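Long-range contact in heme-binding protein A / AI-2 binding protein A (Helicobacter pylori SS1, PDB 6OFQ), which binds peptides in the periplasm and probably delivers them to an ABC transporter for uptake: residues M44-V56 / Y133-E145. Sequence-based numbering, arbitrary orientation. Where two conformers were deposited one is given.
Sequences MDPALVTDGESYV and YYSPGAKSYKYWE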
loop_
_atom_site.group_PDB
_atom_site.type_symbol
_atom_site.label_atom_id
_atom_site.label_comp_id
_atom_site.label_asym_id
_atom_site.label_seq_id
_atom_site.Cartn_x
_atom_site.Cartn_y
_atom_site.Cartn_z
ATOM N N MET A 44 9.552 -11.059 2.760
ATOM C CA MET A 44 8.728 -11.988 2.022
ATOM C C MET A 44 7.497 -12.483 2.829
ATOM O O MET A 44 6.774 -13.319 2.319
ATOM C CB MET A 44 9.555 -13.183 1.527
ATOM C CG MET A 44 10.544 -12.719 0.472
ATOM S SD MET A 44 9.772 -12.262 -1.092
ATOM C CE MET A 44 11.085 -11.251 -1.769
ATOM N N ASP A 45 7.298 -11.947 4.009
ATOM C CA ASP A 45 6.049 -12.173 4.780
ATOM C C ASP A 45 5.261 -10.856 4.738
ATOM O O ASP A 45 5.621 -9.896 5.410
ATOM C CB ASP A 45 6.350 -12.590 6.230
ATOM C CG ASP A 45 5.118 -12.823 7.063
ATOM O OD1 ASP A 45 3.978 -12.502 6.647
ATOM O OD2 ASP A 45 5.229 -13.439 8.153
ATOM N N PRO A 46 4.185 -10.813 3.952
ATOM C CA PRO A 46 3.480 -9.542 3.744
ATOM C C PRO A 46 2.790 -8.995 4.963
ATOM O O PRO A 46 2.469 -7.800 4.988
ATOM C CB PRO A 46 2.481 -9.845 2.646
ATOM C CG PRO A 46 2.237 -11.266 2.864
ATOM C CD PRO A 46 3.524 -11.907 3.234
ATOM N N ALA A 47 2.547 -9.834 5.989
ATOM C CA ALA A 47 2.013 -9.349 7.232
ATOM C C ALA A 47 2.972 -8.514 8.040
ATOM O O ALA A 47 2.519 -7.764 8.881
ATOM C CB ALA A 47 1.408 -10.432 8.109
ATOM N N LEU A 48 4.264 -8.558 7.725
ATOM C CA LEU A 48 5.242 -7.815 8.489
ATOM C C LEU A 48 5.584 -6.445 7.903
ATOM O O LEU A 48 6.367 -5.692 8.501
ATOM C CB LEU A 48 6.549 -8.660 8.511
ATOM C CG LEU A 48 6.410 -9.965 9.287
ATOM C CD1 LEU A 48 7.791 -10.626 9.255
ATOM C CD2 LEU A 48 5.912 -9.839 10.697
ATOM N N VAL A 49 5.081 -6.159 6.715
ATOM C CA VAL A 49 5.447 -4.933 5.978
ATOM C C VAL A 49 4.160 -4.241 5.539
ATOM O O VAL A 49 3.097 -4.848 5.606
ATOM C CB VAL A 49 6.413 -5.278 4.836
ATOM C CG1 VAL A 49 7.793 -5.672 5.345
ATOM C CG2 VAL A 49 5.852 -6.330 3.940
ATOM N N THR A 50 4.324 -3.014 5.013
ATOM C CA THR A 50 3.123 -2.272 4.590
ATOM C C THR A 50 3.222 -1.648 3.215
ATOM O O THR A 50 2.286 -0.964 2.794
ATOM C CB THR A 50 2.838 -1.119 5.589
ATOM O OG1 THR A 50 3.924 -0.204 5.504
ATOM C CG2 THR A 50 2.629 -1.595 7.037
ATOM N N ASP A 51 4.326 -1.863 2.502
ATOM C CA ASP A 51 4.709 -1.031 1.352
ATOM C C ASP A 51 4.539 -1.800 0.048
ATOM O O ASP A 51 4.777 -2.995 -0.089
ATOM C CB ASP A 51 6.121 -0.486 1.532
ATOM C CG ASP A 51 7.179 -1.558 1.365
ATOM O OD1 ASP A 51 7.224 -2.446 2.280
ATOM O OD2 ASP A 51 7.935 -1.492 0.371
ATOM N N GLY A 52 4.169 -1.004 -0.967
ATOM C CA GLY A 52 3.988 -1.546 -2.304
ATOM C C GLY A 52 5.211 -2.248 -2.850
ATOM O O GLY A 52 5.045 -3.211 -3.582
ATOM N N GLU A 53 6.407 -1.699 -2.603
ATOM C CA GLU A 53 7.573 -2.389 -3.132
ATOM C C GLU A 53 7.712 -3.810 -2.641
ATOM O O GLU A 53 8.010 -4.732 -3.403
ATOM C CB GLU A 53 8.854 -1.571 -2.891
ATOM C CG GLU A 53 8.966 -0.219 -3.595
ATOM C CD GLU A 53 9.138 -0.260 -5.093
ATOM O OE1 GLU A 53 8.860 -1.253 -5.766
ATOM O OE2 GLU A 53 9.634 0.770 -5.638
ATOM N N SER A 54 7.479 -4.030 -1.357
ATOM C CA SER A 54 7.465 -5.385 -0.819
ATOM C C SER A 54 6.377 -6.250 -1.485
ATOM O O SER A 54 6.604 -7.434 -1.766
ATOM C CB SER A 54 7.242 -5.415 0.672
ATOM O OG SER A 54 8.273 -4.726 1.410
ATOM N N TYR A 55 5.207 -5.645 -1.692
ATOM C CA TYR A 55 4.110 -6.422 -2.260
ATOM C C TYR A 55 4.254 -6.776 -3.708
ATOM O O TYR A 55 3.493 -7.652 -4.150
ATOM C CB TYR A 55 2.753 -5.748 -1.950
ATOM C CG TYR A 55 2.428 -5.633 -0.480
ATOM C CD1 TYR A 55 2.942 -6.463 0.503
ATOM C CD2 TYR A 55 1.478 -4.672 -0.044
ATOM C CE1 TYR A 55 2.568 -6.306 1.813
ATOM C CE2 TYR A 55 1.066 -4.558 1.245
ATOM C CZ TYR A 55 1.630 -5.364 2.202
ATOM O OH TYR A 55 1.184 -5.297 3.516
ATOM N N VAL A 56 5.184 -6.122 -4.420
ATOM C CA VAL A 56 5.449 -6.590 -5.772
ATOM C C VAL A 56 5.744 -8.088 -5.796
ATOM O O VAL A 56 5.124 -8.825 -6.583
ATOM C CB VAL A 56 6.618 -5.798 -6.401
ATOM C CG1 VAL A 56 6.959 -6.402 -7.769
ATOM C CG2 VAL A 56 6.312 -4.310 -6.513
ATOM N N TYR A 133 4.703 -16.393 16.583
ATOM C CA TYR A 133 5.618 -17.253 15.826
ATOM C C TYR A 133 7.047 -16.737 15.888
ATOM O O TYR A 133 7.950 -17.419 16.427
ATOM C CB TYR A 133 5.143 -17.502 14.389
ATOM C CG TYR A 133 6.042 -18.427 13.610
ATOM C CD1 TYR A 133 5.901 -19.807 13.758
ATOM C CD2 TYR A 133 7.000 -17.904 12.734
ATOM C CE1 TYR A 133 6.721 -20.667 13.015
ATOM C CE2 TYR A 133 7.841 -18.757 12.007
ATOM C CZ TYR A 133 7.703 -20.132 12.197
ATOM O OH TYR A 133 8.437 -20.996 11.410
ATOM N N TYR A 134 7.279 -15.556 15.325
ATOM C CA TYR A 134 8.586 -14.920 15.324
ATOM C C TYR A 134 8.997 -14.597 16.755
ATOM O O TYR A 134 8.199 -14.361 17.626
ATOM C CB TYR A 134 8.592 -13.662 14.492
ATOM C CG TYR A 134 8.255 -13.951 13.047
ATOM C CD1 TYR A 134 9.158 -14.574 12.223
ATOM C CD2 TYR A 134 7.100 -13.461 12.475
ATOM C CE1 TYR A 134 8.917 -14.839 10.885
ATOM C CE2 TYR A 134 6.808 -13.767 11.148
ATOM C CZ TYR A 134 7.741 -14.358 10.336
ATOM O OH TYR A 134 7.489 -14.623 9.028
ATOM N N SER A 135 10.308 -14.650 16.953
ATOM C CA SER A 135 10.871 -14.234 18.227
ATOM C C SER A 135 10.537 -12.809 18.552
ATOM O O SER A 135 10.334 -11.989 17.641
ATOM C CB SER A 135 12.404 -14.288 18.187
ATOM O OG SER A 135 12.659 -15.675 18.175
ATOM N N PRO A 136 10.508 -12.512 19.850
ATOM C CA PRO A 136 10.471 -11.089 20.162
ATOM C C PRO A 136 11.580 -10.327 19.408
ATOM O O PRO A 136 12.698 -10.792 19.146
ATOM C CB PRO A 136 10.558 -11.064 21.701
ATOM C CG PRO A 136 10.190 -12.453 22.137
ATOM C CD PRO A 136 10.682 -13.364 21.046
ATOM N N GLY A 137 11.205 -9.172 18.878
ATOM C CA GLY A 137 12.149 -8.374 18.123
ATOM C C GLY A 137 11.400 -7.312 17.357
ATOM O O GLY A 137 10.246 -7.035 17.661
ATOM N N ALA A 138 12.063 -6.697 16.380
ATOM C CA ALA A 138 11.480 -5.577 15.639
ATOM C C ALA A 138 10.311 -6.038 14.771
ATOM O O ALA A 138 9.500 -5.145 14.484
ATOM C CB ALA A 138 12.497 -4.844 14.772
ATOM N N LYS A 139 10.142 -7.335 14.473
ATOM C CA LYS A 139 8.992 -7.714 13.594
ATOM C C LYS A 139 7.654 -7.386 14.255
ATOM O O LYS A 139 7.431 -7.612 15.461
ATOM C CB LYS A 139 8.991 -9.182 13.173
ATOM C CG LYS A 139 10.174 -9.615 12.320
ATOM C CD LYS A 139 10.237 -11.103 12.092
ATOM C CE LYS A 139 11.035 -11.559 10.890
ATOM N NZ LYS A 139 12.452 -11.228 11.159
ATOM N N SER A 140 6.782 -6.826 13.427
ATOM C CA SER A 140 5.500 -6.375 13.896
ATOM C C SER A 140 4.449 -6.616 12.809
ATOM O O SER A 140 4.702 -6.406 11.614
ATOM C CB SER A 140 5.524 -4.890 14.169
ATOM O OG SER A 140 4.242 -4.471 14.603
ATOM N N TYR A 141 3.237 -6.994 13.238
ATOM C CA TYR A 141 2.089 -7.150 12.337
ATOM C C TYR A 141 1.388 -5.827 12.217
ATOM O O TYR A 141 0.346 -5.588 12.812
ATOM C CB TYR A 141 1.177 -8.274 12.881
ATOM C CG TYR A 141 1.846 -9.659 12.864
ATOM C CD1 TYR A 141 2.221 -10.275 11.679
ATOM C CD2 TYR A 141 2.037 -10.389 14.060
ATOM C CE1 TYR A 141 2.858 -11.510 11.635
ATOM C CE2 TYR A 141 2.558 -11.683 14.009
ATOM C CZ TYR A 141 2.982 -12.223 12.824
ATOM O OH TYR A 141 3.588 -13.464 12.815
ATOM N N LYS A 142 1.987 -4.975 11.385
ATOM C CA LYS A 142 1.629 -3.577 11.337
ATOM C C LYS A 142 0.237 -3.250 10.866
ATOM O O LYS A 142 -0.481 -2.465 11.515
ATOM C CB LYS A 142 2.648 -2.731 10.510
ATOM C CG LYS A 142 4.067 -2.687 11.099
ATOM C CD LYS A 142 5.080 -2.136 10.081
ATOM C CE LYS A 142 6.564 -2.441 10.246
ATOM N NZ LYS A 142 7.376 -1.618 9.303
ATOM N N TYR A 143 -0.207 -3.816 9.745
ATOM C CA TYR A 143 -1.563 -3.610 9.316
ATOM C C TYR A 143 -2.514 -4.120 10.369
ATOM O O TYR A 143 -3.543 -3.468 10.581
ATOM C CB TYR A 143 -1.858 -4.316 8.001
ATOM C CG TYR A 143 -1.702 -3.478 6.722
ATOM C CD1 TYR A 143 -2.739 -2.659 6.339
ATOM C CD2 TYR A 143 -0.636 -3.626 5.846
ATOM C CE1 TYR A 143 -2.711 -1.932 5.157
ATOM C CE2 TYR A 143 -0.577 -2.927 4.641
ATOM C CZ TYR A 143 -1.651 -2.120 4.314
ATOM O OH TYR A 143 -1.608 -1.507 3.076
ATOM N N TRP A 144 -2.336 -5.351 10.850
ATOM C CA TRP A 144 -3.275 -5.957 11.800
ATOM C C TRP A 144 -3.485 -5.048 13.019
ATOM O O TRP A 144 -4.633 -4.785 13.430
ATOM C CB TRP A 144 -2.814 -7.360 12.208
ATOM C CG TRP A 144 -3.740 -8.070 13.094
ATOM C CD1 TRP A 144 -3.950 -7.835 14.425
ATOM C CD2 TRP A 144 -4.624 -9.146 12.727
ATOM N NE1 TRP A 144 -4.957 -8.654 14.879
ATOM C CE2 TRP A 144 -5.377 -9.496 13.876
ATOM C CE3 TRP A 144 -4.852 -9.876 11.555
ATOM C CZ2 TRP A 144 -6.367 -10.465 13.860
ATOM C CZ3 TRP A 144 -5.798 -10.878 11.546
ATOM C CH2 TRP A 144 -6.563 -11.174 12.708
ATOM N N GLU A 145 -2.362 -4.590 13.585
ATOM C CA GLU A 145 -2.403 -3.687 14.721
ATOM C C GLU A 145 -3.039 -2.359 14.426
ATOM O O GLU A 145 -3.967 -1.896 15.095
ATOM C CB GLU A 145 -1.017 -3.513 15.355
ATOM C CG GLU A 145 -0.490 -4.783 16.004
ATOM C CD GLU A 145 -1.444 -5.303 17.063
ATOM O OE1 GLU A 145 -1.830 -4.546 17.976
ATOM O OE2 GLU A 145 -1.915 -6.449 16.895
HETATM O O HOH W 1 -0.241 -7.251 9.722
HETATM O O HOH W 2 1.833 -5.208 8.065
HETATM O O HOH W 3 7.836 -6.035 10.851
HETATM O O HOH W 4 8.667 -3.946 8.380
HETATM O O HOH W 5 6.368 -0.156 7.204
#
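Leu48 is the main bump in a packing of two loops that each run into a helix within a type II periplasmic binding protein. Its forked end enters a hollow walled by Tyr134, Lys139 and Tyr141: CD1 lies 3.8 Å from Lys139 CE and touches Tyr134; CD2 reaches Tyr141 CE1 at 3.6 Å. A branched leucine suits the place because both methyls share the Lys139 wall. The small Ala47 sets CB against the edge of the Tyr141 ring, whose hydroxyl is bonded to Arg132 O. Lys139 serves with its aliphatic chain, CD lying over one face of Tyr134 and Tyr133 covering the other.

Thr50 pushes CG2 against Lys142 CB (3.7 Å), and its CA and CB rest near Tyr143 CE2. The lysine chain carries NZ to two waters, which link it to Leu48 O and Thr50 OG1. Another water accepts from Tyr143 N and lies within bonding distance of Ala47 O and Val49 O. With CG anti to the backbone N (chi1 180°), the Asp45 carboxylate reaches the edge of the Tyr134 ring, its plane turned 44° from the ring's; OD2 is salt-bridged to Arg125 and, on its anti lone pair, accepts from Tyr134 OH, the two oxygens 2.7 Å apart.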